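Local coordinates for serine-rich secreted cell wall anchored (LPXTG-motif ) protein (PDB 5NXK) that probably serves as a cell-wall-anchored adhesin of a gut bacterium, its beta-solenoid binding region thought to mediate attachment in the host gut, at residues V4-E7 and E8-K11; M92-N95 and G96-V100; K246-N249 and V250-I253. All blocks are in the same frame, centred on the assembly; numbering follows the deposited sequence.

Contact 1 (V4-E7 and E8-K11); sequences VSNE and EELK
Val4 lies against Leu10 on the inward side of a helix N terminus, with CG2 of Val4 3.9 Å from CD1 of Leu10. This is the tight half of the contact: both side chains are buried and pack on Ile22 of strand 21-24 and Ile28 of strand 28-30, while CG1 of Val4 rests 3.4 Å from the carbonyl O of Glu9. The outer half is polar and faces solvent: Asn6 is exposed, Ser5 and Glu9 partly so, yet hydrogen bonds hold it. Asn6 is the N-cap; its OD1 takes the N-H of Glu9 at 2.9 Å in a nearly straight bond (167°). Glu9 folds back in return. With CG beside its own backbone N (chi1 -68°) and an extended chain beyond, its OE1 accepts from Ser5 N at 2.7 Å, though that bond is bent to 141°. The Asn6 and Glu9 side chains cross at about a right angle. Behind the cap, Leu10 N bonds to Asn6 O and Lys11 N to Glu7 O, while the Glu7 carboxylate turns away to the backbone N-H groups of Asn31 and Asn32. Side-chain oxygens thus take up N-H groups at and just before the helix start, where the carboxylate of Glu9 would probably also interact favourably with the helix dipole.

Contact 2 (M92-N95 and G96-V100); sequences MSSN and GVDTV
A corner of the right-handed parallel beta-helix is closed here, where the chain leaves strand 90-92, turns through Ser93 to Gly96 and enters strand 97-102. Asp98 reaches back into the turn and grips Ser94 twice. Its OD1 accepts from Ser94 OG at 2.7 Å and its OD2 from Ser94 N at 3.0 Å, each through the syn lone pair, so the hydroxyl and N-H of one serine pair with the two oxygens, which probably fixes the carboxylate's rotation. The torsion of Ser94, with OG beside its own backbone N (chi1 -57°), brings hydroxyl and N-H to the same carboxylate. Further along the strand the contact is mainly apolar. SD of Met92 lies 3.8 Å from CG2 of Val100, and the bend at the last torsion (chi3 74°) carries CE to 3.2 Å from the carbonyl O of Asp98. Lys122, on the next coil, forms a salt bridge with Asp98 OD2 and also bonds to the carbonyl oxygens of Ser94 and Gly96; Asn65, on the preceding coil, bonds to Ser94 OG. With two donors from Ser94 as well, the buried Asp98 probably stays ionised, its charge offset by Lys122 of the next coil.

Contact 3 (K246-N249 and V250-I253); sequences KVDN and VRII
Asp248 and Arg251 meet through a single salt bridge: NH1 of Arg251 gives its N-H to OD2 of Asp248 at 2.7 Å, and the bond is nearly straight at 166°. The carboxylate oxygen sits at the edge of the guanidinium, close to its plane, and is approached nearly along its own C-O axis. The two flat groups are close to coplanar, 26° apart, although just one nitrogen of the arginine makes the bond. CD of Arg251 also passes 3.1 Å from the same OD2, so the aliphatic part of the side chain lies beside the carboxylate before the head group reaches it. The arginine gets there with CG opposite its backbone N (chi1 176°) and a chain bent at its second torsion. CD1 of Ile253 covers one face of the guanidinium, 3.5 Å above the plane and offset toward the rim, while CG1 of Val247 comes to 4.2 Å from NH1.

The next shell fixes both charged ends. OD1 of Asp248 accepts from the backbone N of Ser281 on the following coil, while OD2 takes the arginine. NH2 of Arg251 makes a second salt bridge with Asp156, its stronger polar partner, so the guanidinium bridges two carboxylates. Tyr221 packs against both Asp248 and Arg251 from strand 221-226.

Between the partners the chain turns its corner at Asn249 and Val250. The amide of Asn249 leads away from the salt bridge, to Asn222 on the coil before and to Asn282 on the coil after, while Val250 packs on Leu225 and Phe283. Asparagines bonded to one another at apparently equivalent corners of successive coils form an asparagine stack, typical of the parallel beta-helix of pectate lyase-like proteins, the fold seen here.

How the contacts relate
From the N terminus, contact 1 comes first: residues 4-11 lead from the opening strand, at one edge of the largest sheet, into helix 7-14 at the end of the solenoid. Contact 2 follows, with residues 92-100 closing the loop that joins the five-stranded sheet back to the largest one. Contact 3, residues 246-253, turns a corner within strand 248-252 of the four-stranded sheet. None nests in or crosses another; they run in series and do not touch. Centres of contacts 1 and 2 are about 23 Å apart, those of contacts 2 and 3 about 27 Å, and those of contacts 1 and 3 about 41 Å; contact 3 lies on the opposite side of the chain's centre from the other two.

Contact 1 (V4-E7 and E8-K11)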
loop_
_atom_site.group_PDB
_atom_site.type_symbol
_atom_site.label_atom_id
_atom_site.label_comp_id
_atom_site.label_asym_id
_atom_site.label_seq_id
_atom_site.Cartn_x
_atom_site.Cartn_y
_atom_site.Cartn_z
ATOM N N VAL A 4 20.333 -1.541 16.465
ATOM C CA VAL A 4 21.025 -2.081 15.289
ATOM C C VAL A 4 21.633 -0.958 14.450
ATOM O O VAL A 4 21.057 0.131 14.333
ATOM C CB VAL A 4 20.082 -2.956 14.391
ATOM C CG1 VAL A 4 19.575 -4.203 15.135
ATOM C CG2 VAL A 4 18.925 -2.133 13.836
ATOM N N SER A 5 22.794 -1.230 13.851
ATOM C CA SER A 5 23.512 -0.201 13.118
ATOM C C SER A 5 23.921 -0.609 11.707
ATOM O O SER A 5 24.516 0.195 10.979
ATOM C CB SER A 5 24.767 0.204 13.897
ATOM O OG SER A 5 24.413 0.819 15.121
ATOM N N ASN A 6 23.612 -1.841 11.310
ATOM C CA ASN A 6 23.969 -2.280 9.964
ATOM C C ASN A 6 23.152 -3.477 9.509
ATOM O O ASN A 6 22.312 -3.974 10.252
ATOM C CB ASN A 6 25.467 -2.600 9.886
ATOM C CG ASN A 6 25.878 -3.704 10.841
ATOM O OD1 ASN A 6 25.199 -4.726 10.965
ATOM N ND2 ASN A 6 26.987 -3.493 11.540
ATOM N N GLU A 7 23.410 -3.931 8.283
ATOM C CA GLU A 7 22.610 -4.987 7.678
ATOM C C GLU A 7 22.618 -6.265 8.508
ATOM O O GLU A 7 21.566 -6.839 8.768
ATOM C CB GLU A 7 23.093 -5.273 6.252
ATOM C CG GLU A 7 22.402 -6.469 5.604
ATOM C CD GLU A 7 22.579 -6.511 4.089
ATOM O OE1 GLU A 7 23.486 -5.828 3.558
ATOM O OE2 GLU A 7 21.781 -7.206 3.422
ATOM N N GLU A 8 23.798 -6.710 8.929
ATOM C CA GLU A 8 23.901 -7.963 9.676
ATOM C C GLU A 8 23.188 -7.880 11.026
ATOM O O GLU A 8 22.521 -8.836 11.437
ATOM C CB GLU A 8 25.370 -8.347 9.888
ATOM C CG GLU A 8 26.067 -8.887 8.646
ATOM C CD GLU A 8 25.282 -9.992 7.947
ATOM O OE1 GLU A 8 24.919 -10.990 8.609
ATOM O OE2 GLU A 8 25.032 -9.863 6.726
ATOM N N GLU A 9 23.304 -6.743 11.712
ATOM C CA GLU A 9 22.606 -6.597 12.992
ATOM C C GLU A 9 21.085 -6.524 12.791
ATOM O O GLU A 9 20.314 -7.111 13.566
ATOM C CB GLU A 9 23.103 -5.353 13.739
ATOM C CG GLU A 9 24.551 -5.459 14.235
ATOM C CD GLU A 9 25.113 -4.155 14.809
ATOM O OE1 GLU A 9 24.420 -3.119 14.792
ATOM O OE2 GLU A 9 26.267 -4.176 15.294
ATOM N N LEU A 10 20.649 -5.824 11.748
ATOM C CA LEU A 10 19.212 -5.739 11.483
ATOM C C LEU A 10 18.659 -7.123 11.144
ATOM O O LEU A 10 17.595 -7.519 11.623
ATOM C CB LEU A 10 18.910 -4.757 10.352
ATOM C CG LEU A 10 17.419 -4.559 10.052
ATOM C CD1 LEU A 10 16.671 -4.078 11.305
ATOM C CD2 LEU A 10 17.229 -3.579 8.898
ATOM N N LYS A 11 19.386 -7.840 10.294
ATOM C CA LYS A 11 19.020 -9.187 9.895
ATOM C C LYS A 11 18.925 -10.094 11.107
ATOM O O LYS A 11 17.953 -10.844 11.258
ATOM C CB LYS A 11 20.029 -9.747 8.893
ATOM C CG LYS A 11 19.767 -11.198 8.527
ATOM C CD LYS A 11 20.781 -11.726 7.519
ATOM C CE LYS A 11 20.572 -13.217 7.274
ATOM N NZ LYS A 11 21.603 -13.795 6.368
#

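Contact 2 (M92-N95 and G96-V100)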
loop_
_atom_site.group_PDB
_atom_site.type_symbol
_atom_site.label_atom_id
_atom_site.label_comp_id
_atom_site.label_asym_id
_atom_site.label_seq_id
_atom_site.Cartn_x
_atom_site.Cartn_y
_atom_site.Cartn_z
ATOM N N MET A 92 4.836 -8.982 1.564
ATOM C CA MET A 92 3.925 -9.649 2.483
ATOM C C MET A 92 3.567 -10.991 1.881
ATOM O O MET A 92 2.506 -11.150 1.274
ATOM C CB MET A 92 2.680 -8.777 2.694
ATOM C CG MET A 92 3.030 -7.394 3.260
ATOM S SD MET A 92 1.638 -6.220 3.337
ATOM C CE MET A 92 0.750 -6.907 4.722
ATOM N N SER A 93 4.475 -11.951 2.025
ATOM C CA SER A 93 4.329 -13.233 1.348
ATOM C C SER A 93 4.020 -14.413 2.276
ATOM O O SER A 93 4.209 -15.562 1.885
ATOM C CB SER A 93 5.607 -13.536 0.551
ATOM O OG SER A 93 5.579 -12.914 -0.722
ATOM N N SER A 94 3.553 -14.156 3.493
ATOM C CA SER A 94 3.140 -15.279 4.345
ATOM C C SER A 94 1.905 -15.957 3.800
ATOM O O SER A 94 1.101 -15.337 3.106
ATOM C CB SER A 94 2.865 -14.826 5.774
ATOM O OG SER A 94 4.004 -14.188 6.322
ATOM N N ASN A 95 1.746 -17.238 4.112
ATOM C CA ASN A 95 0.507 -17.918 3.772
ATOM C C ASN A 95 -0.645 -17.450 4.666
ATOM O O ASN A 95 -1.806 -17.497 4.259
ATOM C CB ASN A 95 0.706 -19.432 3.809
ATOM C CG ASN A 95 1.382 -19.946 2.539
ATOM O OD1 ASN A 95 1.186 -19.389 1.451
ATOM N ND2 ASN A 95 2.200 -20.988 2.675
ATOM N N GLY A 96 -0.324 -16.983 5.866
ATOM C CA GLY A 96 -1.333 -16.494 6.789
ATOM C C GLY A 96 -1.405 -14.973 6.821
ATOM O O GLY A 96 -1.179 -14.305 5.807
ATOM N N VAL A 97 -1.702 -14.426 7.995
ATOM C CA VAL A 97 -1.931 -12.992 8.160
ATOM C C VAL A 97 -0.628 -12.188 8.299
ATOM O O VAL A 97 0.210 -12.490 9.163
ATOM C CB VAL A 97 -2.823 -12.724 9.405
ATOM C CG1 VAL A 97 -2.965 -11.223 9.663
ATOM C CG2 VAL A 97 -4.196 -13.377 9.228
ATOM N N ASP A 98 -0.479 -11.169 7.444
ATOM C CA ASP A 98 0.580 -10.160 7.550
ATOM C C ASP A 98 -0.074 -8.794 7.679
ATOM O O ASP A 98 -0.957 -8.445 6.889
ATOM C CB ASP A 98 1.484 -10.118 6.317
ATOM C CG ASP A 98 2.306 -11.366 6.134
ATOM O OD1 ASP A 98 2.804 -11.915 7.136
ATOM O OD2 ASP A 98 2.448 -11.787 4.970
ATOM N N THR A 99 0.381 -8.021 8.647
ATOM C CA THR A 99 -0.067 -6.654 8.829
ATOM C C THR A 99 1.165 -5.763 8.916
ATOM O O THR A 99 2.064 -6.045 9.695
ATOM C CB THR A 99 -0.930 -6.525 10.089
ATOM O OG1 THR A 99 -2.091 -7.361 9.943
ATOM C CG2 THR A 99 -1.367 -5.078 10.300
ATOM N N VAL A 100 1.215 -4.723 8.079
ATOM C CA VAL A 100 2.320 -3.774 8.060
ATOM C C VAL A 100 1.775 -2.392 8.416
ATOM O O VAL A 100 0.730 -1.945 7.896
ATOM C CB VAL A 100 3.021 -3.722 6.678
ATOM C CG1 VAL A 100 4.077 -2.619 6.652
ATOM C CG2 VAL A 100 3.633 -5.089 6.315
#

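Contact 3 (K246-N249 and V250-I253)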
loop_
_atom_site.group_PDB
_atom_site.type_symbol
_atom_site.label_atom_id
_atom_site.label_comp_id
_atom_site.label_asym_id
_atom_site.label_seq_id
_atom_site.Cartn_x
_atom_site.Cartn_y
_atom_site.Cartn_z
ATOM N N LYS A 246 -5.438 10.175 -14.437
ATOM C CA LYS A 246 -5.822 10.389 -15.834
ATOM C C LYS A 246 -7.179 9.765 -16.144
ATOM O O LYS A 246 -8.005 10.382 -16.816
ATOM C CB LYS A 246 -4.761 9.832 -16.793
ATOM C CG LYS A 246 -3.387 10.473 -16.666
ATOM C CD LYS A 246 -2.389 9.773 -17.592
ATOM C CE LYS A 246 -0.999 10.360 -17.475
ATOM N NZ LYS A 246 0.003 9.563 -18.242
ATOM N N VAL A 247 -7.410 8.542 -15.669
ATOM C CA VAL A 247 -8.598 7.800 -16.096
ATOM C C VAL A 247 -9.695 7.745 -15.032
ATOM O O VAL A 247 -10.730 8.378 -15.196
ATOM C CB VAL A 247 -8.240 6.368 -16.515
ATOM C CG1 VAL A 247 -9.444 5.709 -17.165
ATOM C CG2 VAL A 247 -7.058 6.381 -17.502
ATOM N N ASP A 248 -9.476 7.002 -13.949
ATOM C CA ASP A 248 -10.488 6.878 -12.887
ATOM C C ASP A 248 -9.862 7.151 -11.523
ATOM O O ASP A 248 -8.685 6.891 -11.328
ATOM C CB ASP A 248 -11.134 5.479 -12.853
ATOM C CG ASP A 248 -11.624 4.997 -14.219
ATOM O OD1 ASP A 248 -12.296 5.755 -14.952
ATOM O OD2 ASP A 248 -11.376 3.813 -14.532
ATOM N N ASN A 249 -10.634 7.662 -10.569
ATOM C CA ASN A 249 -10.091 7.771 -9.205
ATOM C C ASN A 249 -10.238 6.448 -8.454
ATOM O O ASN A 249 -9.288 5.982 -7.825
ATOM C CB ASN A 249 -10.763 8.893 -8.424
ATOM C CG ASN A 249 -10.652 10.223 -9.120
ATOM O OD1 ASN A 249 -11.661 10.823 -9.497
ATOM N ND2 ASN A 249 -9.425 10.689 -9.313
ATOM N N VAL A 250 -11.424 5.841 -8.530
ATOM C CA VAL A 250 -11.631 4.499 -7.975
ATOM C C VAL A 250 -12.215 3.607 -9.050
ATOM O O VAL A 250 -13.218 3.947 -9.688
ATOM C CB VAL A 250 -12.568 4.477 -6.744
ATOM C CG1 VAL A 250 -12.686 3.036 -6.192
ATOM C CG2 VAL A 250 -12.065 5.431 -5.668
ATOM N N ARG A 251 -11.578 2.463 -9.254
ATOM C CA ARG A 251 -12.022 1.541 -10.282
ATOM C C ARG A 251 -12.417 0.190 -9.701
ATOM O O ARG A 251 -11.616 -0.464 -9.053
ATOM C CB ARG A 251 -10.920 1.356 -11.307
ATOM C CG ARG A 251 -11.192 0.349 -12.406
ATOM C CD ARG A 251 -10.600 0.988 -13.645
ATOM N NE ARG A 251 -10.506 0.119 -14.792
ATOM C CZ ARG A 251 -10.602 0.543 -16.045
ATOM N NH1 ARG A 251 -10.830 1.830 -16.313
ATOM N NH2 ARG A 251 -10.486 -0.329 -17.034
ATOM N N ILE A 252 -13.666 -0.208 -9.930
ATOM C CA ILE A 252 -14.133 -1.524 -9.530
ATOM C C ILE A 252 -14.690 -2.250 -10.744
ATOM O O ILE A 252 -15.875 -2.147 -11.058
ATOM C CB ILE A 252 -15.196 -1.447 -8.445
ATOM C CG1 ILE A 252 -14.747 -0.476 -7.343
ATOM C CG2 ILE A 252 -15.465 -2.857 -7.872
ATOM C CD1 ILE A 252 -15.760 -0.278 -6.249
ATOM N N ILE A 253 -13.811 -2.976 -11.420
ATOM C CA ILE A 253 -14.159 -3.739 -12.611
ATOM C C ILE A 253 -13.519 -5.119 -12.480
ATOM O O ILE A 253 -12.305 -5.218 -12.296
ATOM C CB ILE A 253 -13.670 -3.031 -13.910
ATOM C CG1 ILE A 253 -14.412 -1.699 -14.116
ATOM C CG2 ILE A 253 -13.885 -3.923 -15.125
ATOM C CD1 ILE A 253 -13.937 -0.910 -15.372
#